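PDB 4UYT: flocculation protein FLO11 from Saccharomyces cerevisiae, which mediates homotypic cell-cell adhesion in yeast flocculation through the N-terminal domain described here, and serves in substrate adhesion, invasive and pseudohyphal growth and biofilm formation. Local coordinates for residues V39-V42 with T46-I49; T78-L81 with N85-T88; M30-D35 with I121-L126; L61-S66 with W137-T142. All blocks are in the same frame, centred on the assembly; numbering follows the deposited sequence. Where two conformers were deposited one is given.

Contact 1: V39-V42 with T46-I49; sequences VSWV and TYQI. With NA (sodium ion), chain G.
Y47 lies against V39 and W41 on the neighbouring strand, and its side chain can be traced outward atom by atom. CB of Y47 sits 3.6 Å from the carbonyl O of S40, with V39 CG1 also near. CG is anti to the carbonyl carbon (chi1 -57°), which carries the ring back over the partner strand, where CD2 reaches W41 CA at 3.7 Å. Further out, W41 CD1 lies over one face of the Y47 ring near its rim, 3.7 Å from CE2. The two ring planes stand at 47°, neither stacked nor edge-to-face. The tip leaves the pair: OH bonds to D171 N. These strands, 32-43 and 46-55, form an antiparallel beta hairpin within the fibronectin type III-like domain. S40 and Q48 form a hydrogen-bonded pair here, S40 N to Q48 O at 2.9 Å and Q48 N to S40 O at 2.8 Å, while V42 N donates to T46 O at 2.9 Å. The face opposite Y47 carries S40 and Q48. There the Q48 carbonyl O, besides accepting from S40 N, ligates a sodium ion at 2.9 Å. S38 OG is a further ligand, and a sodium-bound water donates to Q48 OE1 at 2.9 Å.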
loop_
_atom_site.group_PDB
_atom_site.type_symbol
_atom_site.label_atom_id
_atom_site.label_comp_id
_atom_site.label_asym_id
_atom_site.label_seq_id
_atom_site.Cartn_x
_atom_site.Cartn_y
_atom_site.Cartn_z
ATOM N N VAL A 39 8.987 4.988 -8.378
ATOM C CA VAL A 39 9.447 5.887 -7.343
ATOM C C VAL A 39 10.195 7.009 -8.035
ATOM O O VAL A 39 11.108 6.753 -8.809
ATOM C CB VAL A 39 10.371 5.166 -6.340
ATOM C CG1 VAL A 39 10.971 6.175 -5.369
ATOM C CG2 VAL A 39 9.661 4.046 -5.589
ATOM N N SER A 40 9.839 8.253 -7.722
ATOM C CA SER A 40 10.537 9.425 -8.205
ATOM C C SER A 40 10.863 10.333 -7.050
ATOM O O SER A 40 10.005 10.689 -6.239
ATOM C CB SER A 40 9.648 10.173 -9.201
ATOM O OG SER A 40 10.225 11.355 -9.692
ATOM N N TRP A 41 12.107 10.769 -6.994
ATOM C CA TRP A 41 12.503 11.767 -5.992
ATOM C C TRP A 41 11.995 13.132 -6.410
ATOM O O TRP A 41 12.248 13.566 -7.550
ATOM C CB TRP A 41 14.016 11.771 -5.895
ATOM C CG TRP A 41 14.560 12.763 -4.903
ATOM C CD1 TRP A 41 14.204 12.901 -3.598
ATOM C CD2 TRP A 41 15.548 13.752 -5.173
ATOM N NE1 TRP A 41 14.897 13.911 -3.047
ATOM C CE2 TRP A 41 15.751 14.481 -3.972
ATOM C CE3 TRP A 41 16.267 14.065 -6.316
ATOM C CZ2 TRP A 41 16.736 15.451 -3.839
ATOM C CZ3 TRP A 41 17.260 15.090 -6.169
ATOM C CH2 TRP A 41 17.464 15.742 -4.959
ATOM N N VAL A 42 11.339 13.820 -5.467
ATOM C CA VAL A 42 10.789 15.147 -5.704
ATOM C C VAL A 42 11.822 16.212 -5.288
ATOM O O VAL A 42 12.277 17.000 -6.127
ATOM C CB VAL A 42 9.431 15.334 -5.009
ATOM C CG1 VAL A 42 8.835 16.663 -5.414
ATOM C CG2 VAL A 42 8.500 14.167 -5.314
ATOM N N THR A 46 11.588 13.559 -0.010
ATOM C CA THR A 46 10.236 13.334 -0.454
ATOM C C THR A 46 10.252 12.615 -1.801
ATOM O O THR A 46 10.942 13.054 -2.741
ATOM C CB THR A 46 9.513 14.664 -0.593
ATOM O OG1 THR A 46 9.598 15.353 0.657
ATOM C CG2 THR A 46 8.074 14.464 -0.955
ATOM N N TYR A 47 9.473 11.531 -1.883
ATOM C CA TYR A 47 9.371 10.715 -3.102
ATOM C C TYR A 47 7.916 10.552 -3.440
ATOM O O TYR A 47 7.075 10.361 -2.567
ATOM C CB TYR A 47 9.984 9.310 -2.877
ATOM C CG TYR A 47 11.409 9.368 -2.443
ATOM C CD1 TYR A 47 11.758 9.598 -1.120
ATOM C CD2 TYR A 47 12.435 9.187 -3.365
ATOM C CE1 TYR A 47 13.056 9.679 -0.744
ATOM C CE2 TYR A 47 13.753 9.244 -2.977
ATOM C CZ TYR A 47 14.060 9.498 -1.653
ATOM O OH TYR A 47 15.365 9.546 -1.282
ATOM N N GLN A 48 7.654 10.595 -4.747
ATOM C CA GLN A 48 6.352 10.272 -5.285
ATOM C C GLN A 48 6.383 8.813 -5.707
ATOM O O GLN A 48 7.203 8.426 -6.540
ATOM C CB GLN A 48 6.039 11.177 -6.468
ATOM C CG GLN A 48 4.642 10.971 -7.000
ATOM C CD GLN A 48 4.263 12.009 -7.999
ATOM O OE1 GLN A 48 4.833 12.068 -9.067
ATOM N NE2 GLN A 48 3.301 12.848 -7.657
ATOM N N ILE A 49 5.536 7.990 -5.085
ATOM C CA ILE A 49 5.511 6.566 -5.337
ATOM C C ILE A 49 4.166 6.147 -5.884
ATOM O O ILE A 49 3.158 6.795 -5.586
ATOM C CB ILE A 49 5.882 5.750 -4.080
ATOM C CG1 ILE A 49 4.783 5.693 -3.025
ATOM C CG2 ILE A 49 7.174 6.297 -3.512
ATOM C CD1 ILE A 49 5.094 4.761 -1.868
HETATM NA NA NA G . 5.968 7.489 -8.928
HETATM O O HOH W 1 5.471 9.476 -10.192
#

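Contact 2: T78-L81 with N85-T88; sequences TVQL and NENT. With ACT (acetate ion), chain H.
Q80 and E86 lay flat groups over one another: the amide and carboxylate planes are only 9° apart and stacked, although the two chains cross at about a right angle. Q80 NE2 comes to 3.5 Å from E86 OE1, and no direct hydrogen bond joins the segments. Water makes the polar link instead. One molecule accepts from Q80 NE2 at 3.0 Å and donates to E86 OE2, also at 3.0 Å; a second donates to Q80 OE1 at 2.8 Å and only weakly to E86 OE2. Nearer the backbone, T88 packs alongside, its CG2 lying 3.5 Å from the carbonyl O of Q80 while its CB and OG1 border Q80 CG. Both long chains bend at chi2 (81° in Q80, 86° in E86), which brings their ends round to face each other. In the next shell, Q80 NE2 also bonds to Y82 O, limiting rotation of the amide. On the other side T88 OG1 donates to E86 O at 2.8 Å, approaching from above the carbonyl plane, and ties the turn to its own outgoing strand. N87 has positive phi and, together with T88, faces G83: the G1 beta bulge at the turn between strands 79-83 and 88-89.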
loop_
_atom_site.group_PDB
_atom_site.type_symbol
_atom_site.label_atom_id
_atom_site.label_comp_id
_atom_site.label_asym_id
_atom_site.label_seq_id
_atom_site.Cartn_x
_atom_site.Cartn_y
_atom_site.Cartn_z
ATOM N N THR A 78 -3.077 10.848 5.391
ATOM C CA THR A 78 -4.142 10.049 4.844
ATOM C C THR A 78 -4.285 10.385 3.362
ATOM O O THR A 78 -4.229 11.559 2.951
ATOM C CB THR A 78 -5.472 10.338 5.583
ATOM O OG1 THR A 78 -5.335 9.940 6.946
ATOM C CG2 THR A 78 -6.664 9.610 4.957
ATOM N N VAL A 79 -4.500 9.337 2.566
ATOM C CA VAL A 79 -4.786 9.468 1.139
ATOM C C VAL A 79 -6.086 8.754 0.866
ATOM O O VAL A 79 -6.150 7.534 0.829
ATOM C CB VAL A 79 -3.655 8.885 0.254
ATOM C CG1 VAL A 79 -3.948 9.151 -1.203
ATOM C CG2 VAL A 79 -2.317 9.489 0.643
ATOM N N GLN A 80 -7.150 9.533 0.738
ATOM C CA GLN A 80 -8.435 8.956 0.417
ATOM C C GLN A 80 -8.453 8.451 -1.016
ATOM O O GLN A 80 -8.109 9.180 -1.944
ATOM C CB GLN A 80 -9.542 9.987 0.629
ATOM C CG GLN A 80 -10.923 9.349 0.750
ATOM C CD GLN A 80 -11.217 8.784 2.129
ATOM O OE1 GLN A 80 -10.832 9.348 3.149
ATOM N NE2 GLN A 80 -11.910 7.665 2.161
ATOM N N LEU A 81 -8.873 7.200 -1.204
ATOM C CA LEU A 81 -8.975 6.617 -2.555
ATOM C C LEU A 81 -10.417 6.470 -2.996
ATOM O O LEU A 81 -10.717 6.645 -4.166
ATOM C CB LEU A 81 -8.262 5.263 -2.666
ATOM C CG LEU A 81 -6.778 5.320 -2.319
ATOM C CD1 LEU A 81 -6.188 3.928 -2.452
ATOM C CD2 LEU A 81 -6.016 6.303 -3.193
ATOM N N ASN A 85 -18.565 9.704 1.597
ATOM C CA ASN A 85 -18.560 10.808 2.554
ATOM C C ASN A 85 -17.605 11.956 2.144
ATOM O O ASN A 85 -17.842 13.129 2.451
ATOM C CB ASN A 85 -18.201 10.313 3.958
ATOM C CG ASN A 85 -19.281 9.455 4.587
ATOM O OD1 ASN A 85 -20.417 9.389 4.115
ATOM N ND2 ASN A 85 -18.927 8.805 5.681
ATOM N N GLU A 86 -16.512 11.557 1.479
ATOM C CA GLU A 86 -15.442 12.457 1.077
ATOM C C GLU A 86 -15.468 12.826 -0.406
ATOM O O GLU A 86 -14.522 13.429 -0.900
ATOM C CB GLU A 86 -14.090 11.826 1.404
ATOM C CG GLU A 86 -13.896 11.549 2.887
ATOM C CD GLU A 86 -14.450 10.219 3.387
ATOM O OE1 GLU A 86 -14.949 9.386 2.597
ATOM O OE2 GLU A 86 -14.362 9.988 4.605
ATOM N N ASN A 87 -16.532 12.462 -1.116
ATOM C CA ASN A 87 -16.656 12.748 -2.538
ATOM C C ASN A 87 -15.437 12.335 -3.322
ATOM O O ASN A 87 -15.007 13.075 -4.223
ATOM C CB ASN A 87 -16.944 14.245 -2.767
ATOM C CG ASN A 87 -18.062 14.745 -1.900
ATOM O OD1 ASN A 87 -17.880 15.669 -1.074
ATOM N ND2 ASN A 87 -19.213 14.111 -2.024
ATOM N N THR A 88 -14.869 11.185 -2.965
ATOM C CA THR A 88 -13.638 10.759 -3.572
ATOM C C THR A 88 -13.822 9.463 -4.315
ATOM O O THR A 88 -14.259 8.475 -3.743
ATOM C CB THR A 88 -12.576 10.588 -2.486
ATOM O OG1 THR A 88 -12.411 11.822 -1.781
ATOM C CG2 THR A 88 -11.256 10.199 -3.094
HETATM C C ACT H . -3.724 14.808 6.326
HETATM O O ACT H . -2.452 15.004 6.519
HETATM O OXT ACT H . -4.009 13.781 5.609
HETATM C CH3 ACT H . -4.756 15.662 6.969
HETATM O O HOH W 2 -12.949 7.387 5.005
HETATM O O HOH W 3 -11.210 9.676 5.864
#

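Contact 3: M30-D35 with I121-L126; sequences MQYTLD and IQFEYL
The rings of Y32, F123 and Y125 form the larger part of this buried contact. At the edge of the Y32 ring, in its plane, lies the hydroxyl of Y125, and Y32 OH likewise sits at the edge of the Y125 ring, near that plane. The two phenols come from opposite directions and are joined by a hydrogen bond of 2.8 Å between Y32 OH and Y125 OH, in which either oxygen could be the donor. Each hydroxyl thus gives the other a polar partner in a region lined by hydrocarbon. F123 meets Y32 differently: the two side chains overlap while pointing in opposing directions, the ring planes stand at 49° and the centroids are 4.9 Å apart, so the pair is oblique. Its shortest approach is 3.7 Å between Y32 CE2 and F123 CE2. The phenylalanine also stacks on F144. Since F123 and Y125 are two residues apart on one strand, they point to the same side; with nearly the same chi1 (-71° and -66°), CG anti to the carbonyl carbon, they run out side by side, and their offset along the strand sets F123 against CE2 of Y32 and Y125 at its hydroxyl. Farther along, L34 CD1 touches I121 CD1 at 4.1 Å, methyl against methyl. The axes of strands 32-35 and 121-125 pass 12.0 Å apart, far beyond backbone bonding distance, so between these segments it is side chains that bridge the two facing sheets of the beta sandwich. V53 of strand 46-55 packs beside Y32, L34 and I121, while L146 of strand 143-147 borders Y32 and F123.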
loop_
_atom_site.group_PDB
_atom_site.type_symbol
_atom_site.label_atom_id
_atom_site.label_comp_id
_atom_site.label_asym_id
_atom_site.label_seq_id
_atom_site.Cartn_x
_atom_site.Cartn_y
_atom_site.Cartn_z
ATOM N N MET A 30 -9.424 -11.969 2.650
ATOM C CA MET A 30 -8.953 -12.441 1.346
ATOM C C MET A 30 -7.540 -11.950 1.107
ATOM O O MET A 30 -7.187 -10.832 1.471
ATOM C CB MET A 30 -9.863 -11.935 0.231
ATOM C CG MET A 30 -9.474 -12.432 -1.157
ATOM S SD MET A 30 -10.503 -11.761 -2.468
ATOM C CE MET A 30 -9.921 -10.071 -2.507
ATOM N N GLN A 31 -6.722 -12.763 0.472
ATOM C CA GLN A 31 -5.370 -12.355 0.165
ATOM C C GLN A 31 -5.316 -11.216 -0.848
ATOM O O GLN A 31 -5.984 -11.224 -1.874
ATOM C CB GLN A 31 -4.563 -13.518 -0.341
ATOM C CG GLN A 31 -4.312 -14.568 0.737
ATOM C CD GLN A 31 -3.764 -15.851 0.180
ATOM O OE1 GLN A 31 -3.355 -15.942 -0.995
ATOM N NE2 GLN A 31 -3.713 -16.852 1.028
ATOM N N TYR A 32 -4.472 -10.236 -0.543
ATOM C CA TYR A 32 -4.098 -9.148 -1.468
ATOM C C TYR A 32 -2.574 -9.134 -1.565
ATOM O O TYR A 32 -1.887 -9.558 -0.642
ATOM C CB TYR A 32 -4.552 -7.775 -0.950
ATOM C CG TYR A 32 -6.036 -7.557 -0.917
ATOM C CD1 TYR A 32 -6.829 -8.152 0.061
ATOM C CD2 TYR A 32 -6.649 -6.671 -1.819
ATOM C CE1 TYR A 32 -8.191 -7.919 0.114
ATOM C CE2 TYR A 32 -8.012 -6.440 -1.770
ATOM C CZ TYR A 32 -8.776 -7.076 -0.804
ATOM O OH TYR A 32 -10.127 -6.832 -0.744
ATOM N N THR A 33 -2.088 -8.519 -2.648
ATOM C CA THR A 33 -0.695 -8.208 -2.827
ATOM C C THR A 33 -0.529 -6.726 -3.107
ATOM O O THR A 33 -1.438 -6.052 -3.600
ATOM C CB THR A 33 -0.061 -9.025 -3.976
ATOM O OG1 THR A 33 -0.742 -8.735 -5.194
ATOM C CG2 THR A 33 -0.110 -10.536 -3.684
ATOM N N LEU A 34 0.671 -6.232 -2.835
ATOM C CA LEU A 34 1.052 -4.852 -3.113
ATOM C C LEU A 34 2.416 -4.840 -3.751
ATOM O O LEU A 34 3.323 -5.515 -3.262
ATOM C CB LEU A 34 1.023 -4.005 -1.824
ATOM C CG LEU A 34 1.389 -2.528 -1.984
ATOM C CD1 LEU A 34 0.658 -1.664 -0.952
ATOM C CD2 LEU A 34 2.881 -2.251 -1.908
ATOM N N ASP A 35 2.566 -4.042 -4.811
ATOM C CA ASP A 35 3.850 -3.774 -5.407
ATOM C C ASP A 35 4.021 -2.255 -5.513
ATOM O O ASP A 35 3.080 -1.526 -5.728
ATOM C CB ASP A 35 3.943 -4.421 -6.797
ATOM C CG ASP A 35 5.337 -4.508 -7.326
ATOM O OD1 ASP A 35 6.309 -4.341 -6.563
ATOM O OD2 ASP A 35 5.450 -4.839 -8.532
ATOM N N ILE A 121 -3.581 0.269 4.551
ATOM C CA ILE A 121 -4.695 0.526 3.674
ATOM C C ILE A 121 -5.949 0.014 4.377
ATOM O O ILE A 121 -6.027 -1.177 4.721
ATOM C CB ILE A 121 -4.507 -0.111 2.286
ATOM C CG1 ILE A 121 -3.162 0.308 1.670
ATOM C CG2 ILE A 121 -5.676 0.284 1.393
ATOM C CD1 ILE A 121 -2.932 -0.218 0.272
ATOM N N GLN A 122 -6.894 0.929 4.599
ATOM C CA GLN A 122 -8.102 0.642 5.347
ATOM C C GLN A 122 -9.219 0.432 4.343
ATOM O O GLN A 122 -9.598 1.347 3.603
ATOM C CB GLN A 122 -8.407 1.807 6.282
ATOM C CG GLN A 122 -9.658 1.674 7.122
ATOM C CD GLN A 122 -9.972 2.971 7.846
ATOM O OE1 GLN A 122 -9.150 3.495 8.581
ATOM N NE2 GLN A 122 -11.149 3.510 7.599
ATOM N N PHE A 123 -9.763 -0.790 4.367
ATOM C CA PHE A 123 -10.874 -1.178 3.515
ATOM C C PHE A 123 -12.145 -1.248 4.364
ATOM O O PHE A 123 -12.148 -1.831 5.455
ATOM C CB PHE A 123 -10.653 -2.585 2.967
ATOM C CG PHE A 123 -9.557 -2.720 1.929
ATOM C CD1 PHE A 123 -8.221 -2.712 2.299
ATOM C CD2 PHE A 123 -9.868 -2.936 0.596
ATOM C CE1 PHE A 123 -7.228 -2.865 1.344
ATOM C CE2 PHE A 123 -8.882 -3.135 -0.355
ATOM C CZ PHE A 123 -7.562 -3.113 0.022
ATOM N N GLU A 124 -13.229 -0.714 3.827
ATOM C CA GLU A 124 -14.546 -0.931 4.407
ATOM C C GLU A 124 -15.454 -1.361 3.281
ATOM O O GLU A 124 -15.836 -0.556 2.430
ATOM C CB GLU A 124 -15.104 0.341 5.069
ATOM C CG GLU A 124 -14.349 0.812 6.296
ATOM C CD GLU A 124 -14.934 2.077 6.922
ATOM O OE1 GLU A 124 -15.941 2.627 6.422
ATOM O OE2 GLU A 124 -14.363 2.536 7.930
ATOM N N TYR A 125 -15.845 -2.632 3.323
ATOM C CA TYR A 125 -16.857 -3.167 2.443
ATOM C C TYR A 125 -18.172 -3.331 3.201
ATOM O O TYR A 125 -18.201 -3.492 4.424
ATOM C CB TYR A 125 -16.436 -4.540 1.933
ATOM C CG TYR A 125 -15.219 -4.581 1.024
ATOM C CD1 TYR A 125 -15.356 -4.382 -0.346
ATOM C CD2 TYR A 125 -13.961 -4.946 1.504
ATOM C CE1 TYR A 125 -14.275 -4.480 -1.215
ATOM C CE2 TYR A 125 -12.881 -5.066 0.643
ATOM C CZ TYR A 125 -13.033 -4.840 -0.720
ATOM O OH TYR A 125 -11.997 -4.988 -1.623
ATOM N N LEU A 126 -19.265 -3.279 2.461
ATOM C CA LEU A 126 -20.587 -3.600 3.007
ATOM C C LEU A 126 -21.045 -2.652 4.111
ATOM O O LEU A 126 -21.873 -3.031 4.935
ATOM C CB LEU A 126 -20.650 -5.049 3.541
ATOM C CG LEU A 126 -20.489 -6.224 2.577
ATOM C CD1 LEU A 126 -20.932 -7.503 3.273
ATOM C CD2 LEU A 126 -21.289 -6.032 1.296
#

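Contact 4: L61-S66 with W137-T142; sequences LKYLWS and WQWGTT
W137 and W139 both direct a ring edge at the face of Y63. W137 comes first: its CE3 lies 3.8 Å from Y63 CD1, and CZ3 is equally far from Y63 CB. The planes of Y63 and the W137 six-membered ring stand at 73° with centroids 5.7 Å apart, which defines an offset edge-to-face pair. At the opposite end of the indole, W137 NE1 donates to G140 O at 2.7 Å on a lone pair in the carbonyl plane, a bond within the loop that restrains the ring's rotation. Q138 follows, its CG packed over one face of W139. W139 then brings CH2 to 3.7 Å from Y63 CE2, with CZ3 above the face of the tyrosine toward its rim. Here the planes meet at 74° with centroids 5.1 Å apart, a T-shaped geometry. CG of W139 is anti to the carbonyl carbon (chi1 -54°), and the indole placed in this way also rests against W137: W139 CE3 is above one W137 face, while T142 CG2 covers the opposite face. Y63 OH bonds outside the two segments, to S136 OG, and K62 CG lies over the Y63 face turned away from W139. Y63, W137 and W139 make up an aromatic cluster; with both tryptophans partly exposed, it is consistent with the surface bands of aromatic residues through which the Flo11 domain binds its own kind.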
loop_
_atom_site.group_PDB
_atom_site.type_symbol
_atom_site.label_atom_id
_atom_site.label_comp_id
_atom_site.label_asym_id
_atom_site.label_seq_id
_atom_site.Cartn_x
_atom_site.Cartn_y
_atom_site.Cartn_z
ATOM N N LEU A 61 -16.864 -3.137 -7.457
ATOM C CA LEU A 61 -16.855 -1.856 -6.757
ATOM C C LEU A 61 -18.108 -1.615 -5.898
ATOM O O LEU A 61 -18.051 -0.896 -4.912
ATOM C CB LEU A 61 -16.677 -0.708 -7.761
ATOM C CG LEU A 61 -16.463 0.695 -7.172
ATOM C CD1 LEU A 61 -15.196 0.773 -6.336
ATOM C CD2 LEU A 61 -16.433 1.759 -8.269
ATOM N N LYS A 62 -19.237 -2.217 -6.267
ATOM C CA LYS A 62 -20.478 -1.964 -5.552
ATOM C C LYS A 62 -20.407 -2.381 -4.088
ATOM O O LYS A 62 -21.132 -1.838 -3.244
ATOM C CB LYS A 62 -21.658 -2.656 -6.239
ATOM C CG LYS A 62 -21.725 -4.154 -6.016
ATOM C CD LYS A 62 -22.737 -4.808 -6.934
ATOM C CE LYS A 62 -22.882 -6.278 -6.605
ATOM N NZ LYS A 62 -23.788 -6.946 -7.578
ATOM N N TYR A 63 -19.534 -3.334 -3.770
ATOM C CA TYR A 63 -19.402 -3.792 -2.388
ATOM C C TYR A 63 -18.620 -2.823 -1.495
ATOM O O TYR A 63 -18.632 -2.966 -0.280
ATOM C CB TYR A 63 -18.709 -5.150 -2.350
ATOM C CG TYR A 63 -19.450 -6.281 -3.022
ATOM C CD1 TYR A 63 -20.539 -6.887 -2.402
ATOM C CD2 TYR A 63 -19.074 -6.735 -4.274
ATOM C CE1 TYR A 63 -21.221 -7.925 -3.010
ATOM C CE2 TYR A 63 -19.754 -7.766 -4.893
ATOM C CZ TYR A 63 -20.826 -8.357 -4.252
ATOM O OH TYR A 63 -21.493 -9.381 -4.879
ATOM N N LEU A 64 -17.921 -1.869 -2.110
ATOM C CA LEU A 64 -17.023 -0.969 -1.391
ATOM C C LEU A 64 -17.717 0.277 -0.840
ATOM O O LEU A 64 -18.438 0.967 -1.551
ATOM C CB LEU A 64 -15.895 -0.546 -2.319
ATOM C CG LEU A 64 -14.754 0.234 -1.656
ATOM C CD1 LEU A 64 -13.941 -0.657 -0.728
ATOM C CD2 LEU A 64 -13.861 0.838 -2.717
ATOM N N TRP A 65 -17.462 0.580 0.435
ATOM C CA TRP A 65 -17.904 1.833 1.052
ATOM C C TRP A 65 -16.762 2.866 1.094
ATOM O O TRP A 65 -16.946 4.015 0.703
ATOM C CB TRP A 65 -18.487 1.570 2.446
ATOM C CG TRP A 65 -18.929 2.796 3.153
ATOM C CD1 TRP A 65 -18.414 3.289 4.306
ATOM C CD2 TRP A 65 -19.978 3.695 2.765
ATOM N NE1 TRP A 65 -19.073 4.444 4.671
ATOM C CE2 TRP A 65 -20.035 4.717 3.735
ATOM C CE3 TRP A 65 -20.855 3.750 1.683
ATOM C CZ2 TRP A 65 -20.964 5.763 3.676
ATOM C CZ3 TRP A 65 -21.782 4.792 1.627
ATOM C CH2 TRP A 65 -21.811 5.789 2.611
ATOM N N SER A 66 -15.585 2.449 1.542
ATOM C CA SER A 66 -14.485 3.384 1.601
ATOM C C SER A 66 -13.157 2.661 1.543
ATOM O O SER A 66 -13.023 1.496 1.943
ATOM C CB SER A 66 -14.568 4.226 2.872
ATOM O OG SER A 66 -14.351 3.432 4.029
ATOM N N TRP A 137 -21.939 -11.413 -0.751
ATOM C CA TRP A 137 -20.570 -11.274 -0.298
ATOM C C TRP A 137 -19.991 -12.657 0.007
ATOM O O TRP A 137 -20.602 -13.453 0.706
ATOM C CB TRP A 137 -20.521 -10.379 0.934
ATOM C CG TRP A 137 -19.150 -10.272 1.451
ATOM C CD1 TRP A 137 -18.590 -11.068 2.388
ATOM C CD2 TRP A 137 -18.125 -9.347 1.028
ATOM N NE1 TRP A 137 -17.284 -10.715 2.582
ATOM C CE2 TRP A 137 -16.977 -9.657 1.769
ATOM C CE3 TRP A 137 -18.076 -8.292 0.104
ATOM C CZ2 TRP A 137 -15.786 -8.965 1.617
ATOM C CZ3 TRP A 137 -16.907 -7.598 -0.036
ATOM C CH2 TRP A 137 -15.766 -7.946 0.705
ATOM N N GLN A 138 -18.797 -12.934 -0.511
ATOM C CA GLN A 138 -18.201 -14.239 -0.298
ATOM C C GLN A 138 -16.692 -14.204 -0.122
ATOM O O GLN A 138 -16.024 -15.184 -0.450
ATOM C CB GLN A 138 -18.594 -15.169 -1.438
ATOM C CG GLN A 138 -18.195 -14.694 -2.820
ATOM C CD GLN A 138 -18.605 -15.665 -3.906
ATOM O OE1 GLN A 138 -19.283 -15.298 -4.863
ATOM N NE2 GLN A 138 -18.212 -16.919 -3.754
ATOM N N TRP A 139 -16.165 -13.114 0.426
ATOM C CA TRP A 139 -14.729 -12.983 0.511
ATOM C C TRP A 139 -14.223 -12.746 1.934
ATOM O O TRP A 139 -13.109 -12.249 2.086
ATOM C CB TRP A 139 -14.233 -11.899 -0.473
ATOM C CG TRP A 139 -14.705 -12.168 -1.864
ATOM C CD1 TRP A 139 -14.188 -13.063 -2.754
ATOM C CD2 TRP A 139 -15.853 -11.600 -2.487
ATOM N NE1 TRP A 139 -14.921 -13.058 -3.913
ATOM C CE2 TRP A 139 -15.965 -12.182 -3.771
ATOM C CE3 TRP A 139 -16.791 -10.645 -2.089
ATOM C CZ2 TRP A 139 -16.978 -11.824 -4.664
ATOM C CZ3 TRP A 139 -17.795 -10.295 -2.971
ATOM C CH2 TRP A 139 -17.889 -10.894 -4.238
ATOM N N GLY A 140 -14.992 -13.111 2.956
ATOM C CA GLY A 140 -14.514 -13.023 4.334
ATOM C C GLY A 140 -14.631 -11.649 4.953
ATOM O O GLY A 140 -15.559 -10.898 4.654
ATOM N N THR A 141 -13.708 -11.337 5.847
ATOM C CA THR A 141 -13.808 -10.159 6.681
ATOM C C THR A 141 -14.030 -8.905 5.828
ATOM O O THR A 141 -13.332 -8.698 4.838
ATOM C CB THR A 141 -12.525 -10.072 7.500
ATOM O OG1 THR A 141 -12.482 -11.244 8.321
ATOM C CG2 THR A 141 -12.476 -8.829 8.348
ATOM N N THR A 142 -14.970 -8.051 6.230
ATOM C CA THR A 142 -15.416 -6.935 5.409
ATOM C C THR A 142 -14.791 -5.574 5.700
ATOM O O THR A 142 -14.743 -4.744 4.810
ATOM C CB THR A 142 -16.943 -6.792 5.471
ATOM O OG1 THR A 142 -17.349 -6.698 6.843
ATOM C CG2 THR A 142 -17.626 -7.988 4.829
#

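How the contacts relate
Contacts 1 and 3 share strand 32-43 but lie on opposite sides of the chain's centre, 24 Å apart between centres. Contact 1 joins neighbouring strands of one sheet, while contact 3 spans from that sheet to the one containing strands 64-70, 79-83 and 120-125, which contacts 2 and 4 also reach. Contacts 3 and 4 are the nearest, with centres 10 Å apart, and are bound directly by backbone pairs such as E124 with W65. Contact 2 touches contact 4 where N85 packs on W65. Contact 1 closes before contact 2 opens, and both fall between the two segments of contact 3. The segments of contacts 3 and 4 alternate along the chain, tying buried core to partly exposed aromatic cluster.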